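Local atomic coordinates of calcium-regulated actin-bundling protein (Dictyostelium discoideum, PDB entry 4X3N), a protein that bundles actin filaments under the control of calcium and may contribute to reorganising filopodia and pseudopodia during cell movement. Residues Asp144-Gly149 against Phe153-Leu158; Ala199-Lys204 against Lys287-Pro292. All blocks are in the same frame, centred on the assembly; numbering follows the deposited sequence.

Contact 1 (Asp144-Gly149 against Phe153-Leu158); sequences DVNFDG and FLEYLL. With CA (calcium ion), chain D.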
loop_
_atom_site.group_PDB
_atom_site.type_symbol
_atom_site.label_atom_id
_atom_site.label_comp_id
_atom_site.label_asym_id
_atom_site.label_seq_id
_atom_site.Cartn_x
_atom_site.Cartn_y
_atom_site.Cartn_z
ATOM N N ASP A 144 11.923 -11.987 5.734
ATOM C CA ASP A 144 10.507 -11.725 6.095
ATOM C C ASP A 144 9.838 -12.870 6.846
ATOM O O ASP A 144 8.933 -13.583 6.294
ATOM C CB ASP A 144 9.703 -11.347 4.852
ATOM C CG ASP A 144 8.248 -10.992 5.168
ATOM O OD1 ASP A 144 7.950 -10.599 6.306
ATOM O OD2 ASP A 144 7.428 -11.103 4.243
ATOM N N VAL A 145 10.175 -12.955 8.134
ATOM C CA VAL A 145 9.796 -14.087 8.933
ATOM C C VAL A 145 8.343 -14.118 9.374
ATOM O O VAL A 145 7.841 -15.171 9.650
ATOM C CB VAL A 145 10.746 -14.313 10.109
ATOM C CG1 VAL A 145 12.221 -14.352 9.611
ATOM C CG2 VAL A 145 10.545 -13.274 11.160
ATOM N N ASN A 146 7.634 -12.990 9.371
ATOM C CA ASN A 146 6.210 -13.076 9.628
ATOM C C ASN A 146 5.353 -13.048 8.370
ATOM O O ASN A 146 4.150 -12.909 8.470
ATOM C CB ASN A 146 5.788 -12.011 10.604
ATOM C CG ASN A 146 6.225 -10.654 10.177
ATOM O OD1 ASN A 146 6.739 -10.484 9.082
ATOM N ND2 ASN A 146 6.068 -9.678 11.058
ATOM N N PHE A 147 5.976 -13.159 7.197
ATOM C CA PHE A 147 5.278 -13.264 5.913
ATOM C C PHE A 147 4.307 -12.144 5.586
ATOM O O PHE A 147 3.200 -12.398 5.062
ATOM C CB PHE A 147 4.610 -14.635 5.797
ATOM C CG PHE A 147 5.591 -15.772 5.845
ATOM C CD1 PHE A 147 5.890 -16.371 7.015
ATOM C CD2 PHE A 147 6.199 -16.220 4.704
ATOM C CE1 PHE A 147 6.796 -17.425 7.063
ATOM C CE2 PHE A 147 7.109 -17.263 4.737
ATOM C CZ PHE A 147 7.403 -17.861 5.933
ATOM N N ASP A 148 4.725 -10.896 5.883
ATOM C CA ASP A 148 3.842 -9.777 5.636
ATOM C C ASP A 148 4.242 -8.977 4.442
ATOM O O ASP A 148 3.638 -7.977 4.166
ATOM C CB ASP A 148 3.612 -8.932 6.918
ATOM C CG ASP A 148 4.860 -8.199 7.366
ATOM O OD1 ASP A 148 5.879 -8.396 6.737
ATOM O OD2 ASP A 148 4.815 -7.434 8.333
ATOM N N GLY A 149 5.264 -9.429 3.714
ATOM C CA GLY A 149 5.861 -8.695 2.604
ATOM C C GLY A 149 6.568 -7.396 3.018
ATOM O O GLY A 149 6.805 -6.519 2.168
ATOM N N PHE A 153 13.288 -3.322 10.853
ATOM C CA PHE A 153 14.676 -3.251 11.323
ATOM C C PHE A 153 15.009 -4.457 12.128
ATOM O O PHE A 153 16.092 -5.006 11.987
ATOM C CB PHE A 153 14.908 -1.984 12.103
ATOM C CG PHE A 153 16.355 -1.598 12.279
ATOM C CD1 PHE A 153 17.247 -1.681 11.239
ATOM C CD2 PHE A 153 16.790 -1.025 13.492
ATOM C CE1 PHE A 153 18.601 -1.318 11.426
ATOM C CE2 PHE A 153 18.148 -0.611 13.664
ATOM C CZ PHE A 153 19.033 -0.800 12.652
ATOM N N LEU A 154 14.048 -4.940 12.915
ATOM C CA LEU A 154 14.200 -6.189 13.657
ATOM C C LEU A 154 14.561 -7.348 12.731
ATOM O O LEU A 154 15.447 -8.104 13.039
ATOM C CB LEU A 154 12.975 -6.610 14.443
ATOM C CG LEU A 154 13.064 -7.894 15.294
ATOM C CD1 LEU A 154 14.049 -7.800 16.466
ATOM C CD2 LEU A 154 11.699 -8.227 15.843
ATOM N N GLU A 155 13.833 -7.488 11.653
ATOM C CA GLU A 155 14.046 -8.608 10.727
ATOM C C GLU A 155 15.407 -8.488 10.042
ATOM O O GLU A 155 16.114 -9.468 9.934
ATOM C CB GLU A 155 12.883 -8.689 9.736
ATOM C CG GLU A 155 11.644 -9.275 10.365
ATOM C CD GLU A 155 10.441 -9.089 9.490
ATOM O OE1 GLU A 155 10.113 -7.932 9.215
ATOM O OE2 GLU A 155 9.852 -10.105 9.074
ATOM N N TYR A 156 15.767 -7.282 9.617
ATOM C CA TYR A 156 17.123 -7.030 9.105
ATOM C C TYR A 156 18.198 -7.446 10.124
ATOM O O TYR A 156 19.195 -8.112 9.783
ATOM C CB TYR A 156 17.308 -5.550 8.695
ATOM C CG TYR A 156 18.753 -5.107 8.772
ATOM C CD1 TYR A 156 19.654 -5.437 7.757
ATOM C CD2 TYR A 156 19.214 -4.314 9.816
ATOM C CE1 TYR A 156 20.996 -5.009 7.815
ATOM C CE2 TYR A 156 20.530 -3.920 9.909
ATOM C CZ TYR A 156 21.443 -4.287 8.908
ATOM O OH TYR A 156 22.785 -3.872 8.976
ATOM N N LEU A 157 18.010 -7.061 11.376
ATOM C CA LEU A 157 18.974 -7.390 12.419
ATOM C C LEU A 157 19.166 -8.849 12.704
ATOM O O LEU A 157 20.290 -9.337 12.810
ATOM C CB LEU A 157 18.637 -6.689 13.713
ATOM C CG LEU A 157 18.826 -5.183 13.594
ATOM C CD1 LEU A 157 18.212 -4.470 14.808
ATOM C CD2 LEU A 157 20.309 -4.746 13.547
ATOM N N LEU A 158 18.067 -9.571 12.786
ATOM C CA LEU A 158 18.123 -10.963 13.068
ATOM C C LEU A 158 18.844 -11.744 11.989
ATOM O O LEU A 158 19.571 -12.719 12.296
ATOM C CB LEU A 158 16.719 -11.494 13.188
ATOM C CG LEU A 158 16.046 -11.628 14.567
ATOM C CD1 LEU A 158 16.796 -11.277 15.808
ATOM C CD2 LEU A 158 14.641 -11.135 14.535
HETATM CA CA CA D . 8.032 -8.858 7.850
HETATM O O HOH W 1 7.187 -7.305 9.452
#

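Contact 2 (Ala199-Lys204 against Lys287-Pro292); sequences AYEEEK and KKRYGP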
loop_
_atom_site.group_PDB
_atom_site.type_symbol
_atom_site.label_atom_id
_atom_site.label_comp_id
_atom_site.label_asym_id
_atom_site.label_seq_id
_atom_site.Cartn_x
_atom_site.Cartn_y
_atom_site.Cartn_z
ATOM N N ALA A 199 10.435 21.745 16.525
ATOM C CA ALA A 199 9.916 23.087 16.754
ATOM C C ALA A 199 10.990 24.144 16.403
ATOM O O ALA A 199 10.714 25.082 15.659
ATOM C CB ALA A 199 9.508 23.241 18.216
ATOM N N TYR A 200 12.205 23.980 16.915
ATOM C CA TYR A 200 13.328 24.901 16.620
ATOM C C TYR A 200 13.746 24.967 15.149
ATOM O O TYR A 200 13.871 26.048 14.560
ATOM C CB TYR A 200 14.524 24.555 17.493
ATOM C CG TYR A 200 15.851 25.212 17.104
ATOM C CD1 TYR A 200 16.148 26.535 17.462
ATOM C CD2 TYR A 200 16.839 24.477 16.484
ATOM C CE1 TYR A 200 17.367 27.102 17.157
ATOM C CE2 TYR A 200 18.076 25.028 16.181
ATOM C CZ TYR A 200 18.333 26.334 16.511
ATOM O OH TYR A 200 19.553 26.855 16.162
ATOM N N GLU A 201 13.914 23.816 14.525
ATOM C CA GLU A 201 14.282 23.803 13.109
ATOM C C GLU A 201 13.140 24.252 12.239
ATOM O O GLU A 201 13.367 24.839 11.191
ATOM C CB GLU A 201 14.757 22.438 12.656
ATOM C CG GLU A 201 15.969 21.984 13.398
ATOM C CD GLU A 201 17.305 22.550 12.896
ATOM O OE1 GLU A 201 17.369 23.476 12.091
ATOM O OE2 GLU A 201 18.313 22.041 13.396
ATOM N N GLU A 202 11.881 24.064 12.661
ATOM C CA GLU A 202 10.789 24.561 11.760
ATOM C C GLU A 202 10.725 26.063 11.765
ATOM O O GLU A 202 10.517 26.719 10.727
ATOM C CB GLU A 202 9.428 23.930 12.113
ATOM C CG GLU A 202 9.267 22.564 11.427
ATOM C CD GLU A 202 8.083 21.760 11.927
ATOM O OE1 GLU A 202 7.457 22.222 12.913
ATOM O OE2 GLU A 202 7.802 20.677 11.338
ATOM N N GLU A 203 10.883 26.624 12.928
ATOM C CA GLU A 203 10.917 28.059 13.011
ATOM C C GLU A 203 12.132 28.686 12.286
ATOM O O GLU A 203 12.040 29.743 11.755
ATOM C CB GLU A 203 11.025 28.433 14.457
ATOM C CG GLU A 203 11.307 29.899 14.728
ATOM C CD GLU A 203 10.132 30.775 14.388
ATOM O OE1 GLU A 203 9.142 30.297 13.786
ATOM O OE2 GLU A 203 10.210 31.985 14.681
ATOM N N LYS A 204 13.301 28.091 12.416
ATOM C CA LYS A 204 14.452 28.516 11.664
ATOM C C LYS A 204 14.107 28.556 10.190
ATOM O O LYS A 204 14.354 29.557 9.529
ATOM C CB LYS A 204 15.560 27.520 11.888
ATOM C CG LYS A 204 16.886 28.161 12.062
ATOM C CD LYS A 204 18.010 27.138 12.041
ATOM C CE LYS A 204 18.856 27.385 13.246
ATOM N NZ LYS A 204 19.965 26.404 13.234
ATOM N N LYS A 287 23.464 16.176 22.156
ATOM C CA LYS A 287 24.168 17.297 22.862
ATOM C C LYS A 287 25.188 17.903 21.957
ATOM O O LYS A 287 25.355 19.113 21.876
ATOM C CB LYS A 287 24.857 16.815 24.142
ATOM C CG LYS A 287 23.886 16.642 25.266
ATOM C CD LYS A 287 24.482 15.943 26.481
ATOM C CE LYS A 287 25.418 16.839 27.277
ATOM N NZ LYS A 287 26.018 16.029 28.392
ATOM N N LYS A 288 25.864 17.026 21.244
ATOM C CA LYS A 288 26.874 17.435 20.274
ATOM C C LYS A 288 26.256 18.429 19.289
ATOM O O LYS A 288 26.829 19.488 19.044
ATOM C CB LYS A 288 27.440 16.161 19.666
ATOM C CG LYS A 288 27.991 16.091 18.259
ATOM C CD LYS A 288 28.959 14.894 18.264
ATOM C CE LYS A 288 28.830 13.989 17.056
ATOM N NZ LYS A 288 29.723 14.506 15.983
ATOM N N ARG A 289 25.050 18.138 18.815
ATOM C CA ARG A 289 24.441 18.875 17.701
ATOM C C ARG A 289 23.658 20.109 18.176
ATOM O O ARG A 289 23.659 21.112 17.524
ATOM C CB ARG A 289 23.624 17.866 16.867
ATOM C CG ARG A 289 22.672 18.419 15.816
ATOM C CD ARG A 289 23.253 18.393 14.411
ATOM N NE ARG A 289 22.306 18.918 13.402
ATOM C CZ ARG A 289 22.013 20.213 13.183
ATOM N NH1 ARG A 289 22.589 21.186 13.897
ATOM N NH2 ARG A 289 21.134 20.545 12.221
ATOM N N TYR A 290 23.003 20.037 19.318
ATOM C CA TYR A 290 22.116 21.110 19.766
ATOM C C TYR A 290 22.431 21.699 21.134
ATOM O O TYR A 290 21.757 22.656 21.548
ATOM C CB TYR A 290 20.678 20.583 19.748
ATOM C CG TYR A 290 20.155 20.386 18.351
ATOM C CD1 TYR A 290 19.858 21.469 17.547
ATOM C CD2 TYR A 290 19.943 19.138 17.833
ATOM C CE1 TYR A 290 19.382 21.310 16.283
ATOM C CE2 TYR A 290 19.480 18.961 16.550
ATOM C CZ TYR A 290 19.173 20.048 15.780
ATOM O OH TYR A 290 18.678 19.927 14.499
ATOM N N GLY A 291 23.419 21.135 21.834
ATOM C CA GLY A 291 23.888 21.641 23.160
ATOM C C GLY A 291 24.824 22.840 23.064
ATOM O O GLY A 291 25.006 23.378 21.996
ATOM N N PRO A 292 25.477 23.229 24.173
ATOM C CA PRO A 292 26.036 24.599 24.342
ATOM C C PRO A 292 27.389 24.839 23.690
ATOM O O PRO A 292 28.229 23.943 23.736
ATOM C CB PRO A 292 26.211 24.679 25.851
ATOM C CG PRO A 292 26.538 23.266 26.255
ATOM C CD PRO A 292 25.990 22.325 25.215
HETATM O O HOH W 2 20.412 23.776 13.456
#

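Contact 1 (Asp144-Gly149 against Phe153-Leu158)
Glu155 reaches from the first turn of helix 153-160 back to the loop 144-149, and the two share one calcium ion. Its carboxylate grips the metal with both oxygens, OE2 at 2.5 Å and OE1 at 2.7 Å, while the loop supplies OD1 of Asp144, OD1 of Asp148 and the side chain of Asn146. The backbone carbonyl of Arg150 and a water, which donates a hydrogen bond to Asp148 OD2 (2.6 Å), complete seven ligands, the arrangement of an EF-hand loop with its bidentate glutamate. Packing is tightest round the ion: Asp144 OD1 lies 3.4 Å from Glu155 OE2, a closeness of like charges that the shared calcium probably offsets. With CG opposite its own backbone N (chi1 -177°), Asp144 brings OD1 to the metal although its CB points away from the helix. The two side chains lie side by side, pointing the same way, with their carboxylate planes 72° apart. Glu155 OE2 also receives a weak, bent bond from Val145 N (3.0 Å), and Ser152 OG holds OE1. Asp148 N donates to Asp144 OD1 and Gly149 N to its OD2 (2.8 Å), curling the loop round the ion; OD2 is bonded as well to Tyr101 of the second subunit. The looser side lies at partly exposed Val145 and at exposed Phe147, which touches nothing of 153-158 and meets the same Tyr101 edge-to-face. Helix 132-143 leads into the loop and strand 150-152, paired antiparallel with 93-95, leads out to helix 153-160, while Val145 packs on Phe34 of helix 28-38 and Pro167 of helix 167-174.

Contact 2 (Ala199-Lys204 against Lys287-Pro292)
Tyr290, on the last turn of helix 273-290, points its hydroxyl at Glu201 of helix 181-211. The hydrogen bond from Tyr290 OH to Glu201 OE2 measures 2.4 Å, shorter than usual and doubtful in its exact length; OE2 arrives in the plane of the phenol ring, at its edge, with the carboxylate turned 74° from that ring. A bend at chi2 (-81°) folds the Glu201 chain and sets its carboxylate beside the hydroxyl. Tyr200 CE2 touches Tyr290 CE1 at 3.9 Å, the two side chains crossing at a slant, and Leu237 packs against both. Arg289 bends back, laying CG on one face of the Tyr290 ring. Its NH2 is 3.4 Å from Glu201 OE2, which stands off the plane of the guanidinium with no N-H pointing at it, so the salt bridge works through charge alone. A water donates to Glu201 OE2 and accepts from Lys204 NZ, which also bonds weakly to Tyr200 OH, itself held by Asp229. Replacing Glu201 by an alanine removes the carboxylate, and the Tyr290 hydroxyl would probably lose this acceptor and Arg289 this nearby negative charge. One carboxylate oxygen thus gathers a phenol, a water and a cation, and the nearby positive charges probably stabilise its negative form.

How the contacts relate
Contact 1 and contact 2 lie on opposite sides of the chain's centre, their centres 34 Å apart and their nearest atoms about 18 Å apart, so neither touches the other. They also follow in series along the chain: the calcium loop of 144-149 and 153-158 is complete before helix 181-211 begins, whereas contact 2 brings that helix together with the end of helix 273-290, through segments whose closest ends are 83 residues apart. In both a glutamate carboxylate joins the segments, through a metal in one and through a phenol and an arginine in the other. The calcium ion belongs to contact 1 alone; its site is therefore remote from contact 2, and no direct interaction joins them.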